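Local structure of putative aminotransferase (Actinomadura melliaura, 4ZWV) at residues A[100-105]-A[335-340]. The protein probably acts as a pyridoxal phosphate-dependent sugar aminotransferase in making the aminopentose of the indolocarbazole AT2433. Residues are numbered along the deposited sequence; the frame is centred on the assembly and turned at random.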
ATOM      1  N   TRP A 100       0.079 -13.278 -21.842  1.00 10.51           N
ATOM      2  CA  TRP A 100       1.389 -13.805 -21.486  1.00  9.60           C
ATOM      3  C   TRP A 100       2.351 -13.796 -22.661  1.00 10.39           C
ATOM      4  O   TRP A 100       1.986 -14.163 -23.776  1.00 12.97           O
ATOM      5  CB  TRP A 100       1.297 -15.243 -20.959  1.00 10.48           C
ATOM      6  CG  TRP A 100       0.498 -15.425 -19.714  1.00 12.20           C
ATOM      7  CD1 TRP A 100      -0.585 -16.240 -19.555  1.00 12.15           C
ATOM      8  CD2 TRP A 100       0.731 -14.811 -18.434  1.00  9.84           C
ATOM      9  NE1 TRP A 100      -1.057 -16.156 -18.269  1.00 12.49           N
ATOM     10  CE2 TRP A 100      -0.262 -15.299 -17.554  1.00 12.35           C
ATOM     11  CE3 TRP A 100       1.678 -13.898 -17.949  1.00 11.03           C
ATOM     12  CZ2 TRP A 100      -0.336 -14.902 -16.214  1.00 12.16           C
ATOM     13  CZ3 TRP A 100       1.604 -13.504 -16.616  1.00 12.35           C
ATOM     14  CH2 TRP A 100       0.606 -14.005 -15.770  1.00 12.51           C
ATOM     15  N   VAL A 101       3.582 -13.391 -22.374  1.00 10.95           N
ATOM     16  CA  VAL A 101       4.685 -13.459 -23.323  1.00 12.02           C
ATOM     17  C   VAL A 101       5.663 -14.525 -22.842  1.00 10.05           C
ATOM     18  O   VAL A 101       5.908 -14.666 -21.633  1.00 12.47           O
ATOM     19  CB  VAL A 101       5.397 -12.097 -23.459  1.00 11.54           C
ATOM     20  CG1 VAL A 101       6.491 -12.141 -24.539  1.00 11.36           C
ATOM     21  CG2 VAL A 101       4.376 -11.011 -23.794  1.00 13.07           C
ATOM     22  N   ASP A 102       6.207 -15.272 -23.795  1.00 11.00           N
ATOM     23  CA  ASP A 102       7.111 -16.370 -23.494  1.00 12.73           C
ATOM     24  C   ASP A 102       8.439 -15.854 -22.967  1.00 12.66           C
ATOM     25  O   ASP A 102       8.719 -14.649 -22.976  1.00 13.07           O
ATOM     26  CB  ASP A 102       7.329 -17.215 -24.748  1.00 12.13           C
ATOM     27  CG  ASP A 102       7.625 -18.680 -24.449  1.00 14.17           C
ATOM     28  OD1 ASP A 102       7.926 -19.028 -23.285  1.00 13.98           O
ATOM     29  OD2 ASP A 102       7.534 -19.477 -25.404  1.00 15.92           O
ATOM     30  N   VAL A 103       9.250 -16.797 -22.507  1.00 12.19           N
ATOM     31  CA  VAL A 103      10.559 -16.539 -21.940  1.00 14.43           C
ATOM     32  C   VAL A 103      11.657 -17.055 -22.873  1.00 14.08           C
ATOM     33  O   VAL A 103      11.531 -18.139 -23.446  1.00 16.32           O
ATOM     34  CB  VAL A 103      10.676 -17.217 -20.560  1.00 13.56           C
ATOM     35  CG1 VAL A 103      12.075 -17.122 -20.014  1.00 17.61           C
ATOM     36  CG2 VAL A 103       9.670 -16.602 -19.579  1.00 13.93           C
ATOM     37  N   ASP A 104      12.725 -16.274 -23.030  1.00 12.91           N
ATOM     38  CA  ASP A 104      13.908 -16.717 -23.759  1.00 14.36           C
ATOM     39  C   ASP A 104      14.684 -17.703 -22.881  1.00 14.46           C
ATOM     40  O   ASP A 104      15.174 -17.322 -21.823  1.00 14.16           O
ATOM     41  CB  ASP A 104      14.781 -15.511 -24.131  1.00 16.23           C
ATOM     42  CG  ASP A 104      16.031 -15.898 -24.916  1.00 24.17           C
ATOM     43  OD1 ASP A 104      16.251 -17.098 -25.167  1.00 22.59           O
ATOM     44  OD2 ASP A 104      16.804 -14.986 -25.273  1.00 31.54           O
ATOM     45  N   PRO A 105      14.794 -18.972 -23.314  1.00 15.67           N
ATOM     46  CA  PRO A 105      15.495 -19.969 -22.494  1.00 17.73           C
ATOM     47  C   PRO A 105      16.948 -19.605 -22.200  1.00 17.29           C
ATOM     48  O   PRO A 105      17.493 -20.063 -21.193  1.00 20.86           O
ATOM     49  CB  PRO A 105      15.435 -21.240 -23.352  1.00 19.06           C
ATOM     50  CG  PRO A 105      14.278 -21.035 -24.263  1.00 24.45           C
ATOM     51  CD  PRO A 105      14.227 -19.560 -24.537  1.00 15.54           C
ATOM     52  N   THR A 335      -1.970 -19.789 -21.935  1.00 15.25           N
ATOM     53  CA  THR A 335      -1.550 -19.863 -23.321  1.00 14.79           C
ATOM     54  C   THR A 335      -0.333 -20.773 -23.413  1.00 14.87           C
ATOM     55  O   THR A 335       0.270 -21.119 -22.397  1.00 19.18           O
ATOM     56  CB  THR A 335      -1.224 -18.468 -23.881  1.00 17.20           C
ATOM     57  OG1 THR A 335      -1.102 -18.526 -25.303  1.00 26.40           O
ATOM     58  CG2 THR A 335       0.060 -17.956 -23.298  1.00 17.79           C
ATOM     59  N   SER A 336       0.024 -21.173 -24.624  1.00 15.25           N
ATOM     60  CA  SER A 336       1.171 -22.059 -24.791  1.00 18.86           C
ATOM     61  C   SER A 336       2.470 -21.264 -24.777  1.00 14.62           C
ATOM     62  O   SER A 336       2.657 -20.374 -25.593  1.00 17.28           O
ATOM     63  CB  SER A 336       1.052 -22.853 -26.083  1.00 18.89           C
ATOM     64  OG  SER A 336       2.224 -23.628 -26.294  1.00 24.11           O
ATOM     65  N   LEU A 337       3.358 -21.597 -23.848  1.00 14.21           N
ATOM     66  CA  LEU A 337       4.640 -20.916 -23.728  1.00 13.19           C
ATOM     67  C   LEU A 337       5.761 -21.948 -23.772  1.00 12.96           C
ATOM     68  O   LEU A 337       6.319 -22.310 -22.741  1.00 14.35           O
ATOM     69  CB  LEU A 337       4.707 -20.105 -22.430  1.00 12.59           C
ATOM     70  CG  LEU A 337       3.604 -19.064 -22.242  1.00 11.45           C
ATOM     71  CD1 LEU A 337       3.669 -18.453 -20.842  1.00 13.33           C
ATOM     72  CD2 LEU A 337       3.704 -17.976 -23.296  1.00 12.28           C
ATOM     73  N   PRO A 338       6.090 -22.431 -24.975  1.00 14.61           N
ATOM     74  CA  PRO A 338       7.031 -23.543 -25.118  1.00 14.37           C
ATOM     75  C   PRO A 338       8.450 -23.180 -24.664  1.00 14.79           C
ATOM     76  O   PRO A 338       9.172 -24.067 -24.200  1.00 16.69           O
ATOM     77  CB  PRO A 338       6.993 -23.851 -26.619  1.00 18.44           C
ATOM     78  CG  PRO A 338       6.517 -22.598 -27.255  1.00 17.14           C
ATOM     79  CD  PRO A 338       5.563 -21.973 -26.270  1.00 14.05           C
ATOM     80  N   GLY A 339       8.837 -21.913 -24.787  1.00 13.25           N
ATOM     81  CA  GLY A 339      10.149 -21.486 -24.318  1.00 13.47           C
ATOM     82  C   GLY A 339      10.269 -21.677 -22.816  1.00 13.13           C
ATOM     83  O   GLY A 339      11.201 -22.308 -22.320  1.00 14.87           O
ATOM     84  N   LEU A 340       9.301 -21.140 -22.084  1.00 12.29           N
ATOM     85  CA  LEU A 340       9.285 -21.311 -20.637  1.00 12.07           C
ATOM     86  C   LEU A 340       9.164 -22.789 -20.260  1.00 14.86           C
ATOM     87  O   LEU A 340       9.843 -23.255 -19.345  1.00 14.69           O
ATOM     88  CB  LEU A 340       8.146 -20.498 -20.018  1.00 11.88           C
ATOM     89  CG  LEU A 340       7.995 -20.572 -18.498  1.00 12.62           C
ATOM     90  CD1 LEU A 340       9.342 -20.300 -17.820  1.00 12.88           C
ATOM     91  CD2 LEU A 340       6.935 -19.580 -18.026  1.00 14.26           C
TER
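Asp102 drives its carboxylate into the start of helix 338-344, where each oxygen takes one N-H of the helix. OD1 accepts from Leu340 N at 2.8 Å and OD2 from Gly339 N, also at 2.8 Å. Both donors arrive on the syn sides, 16° out of the carboxylate plane, and both bonds are moderately bent. With CG anti to the backbone N (chi1 -151°), the carboxylate lies across the helix end. OD1 also receives its own neighbour's amide, Val103 N, from the anti side and 32° out of plane, so three N-H groups fix the group's rotation. The positive end of the helix dipole would be expected to favour the ionised form. OD2 also lies 3.3 Å from Pro338 CD, the ring carbon next to the nitrogen, while Leu337 CB lies 3.5 Å from OD1. An asparagine here would probably lose one of the two helix bonds, since its amide would turn an NH2 toward a backbone donor.

Hydrophobic contacts flank this grip. Leu337, its CG anti to the carbonyl carbon, forks against Trp100 and Asp102: CD2 lies over the Asp102 backbone and CD1 reaches Trp100 CB at 4.0 Å. Thr335 CG2 sits beside the Trp100 indole, at its edge near the ring plane and 3.8 Å from CB. Further along, Val103 CG2 meets Leu340 CD1 at 4.1 Å. Gly339 CA packs close to Val103 O. Asp114 in turn accepts from Asp102 N, tying the loop to helix 112-118.

Leu337 is the N-cap residue, yet the N-H groups of Gly339 and Leu340 in the first turn are met by a carboxylate nearly 240 residues earlier: a side chain remote in sequence binds the positive end of the helix dipole, joining the loop after edge strand 97-100 of the seven-stranded aminotransferase sheet to helix 338-344.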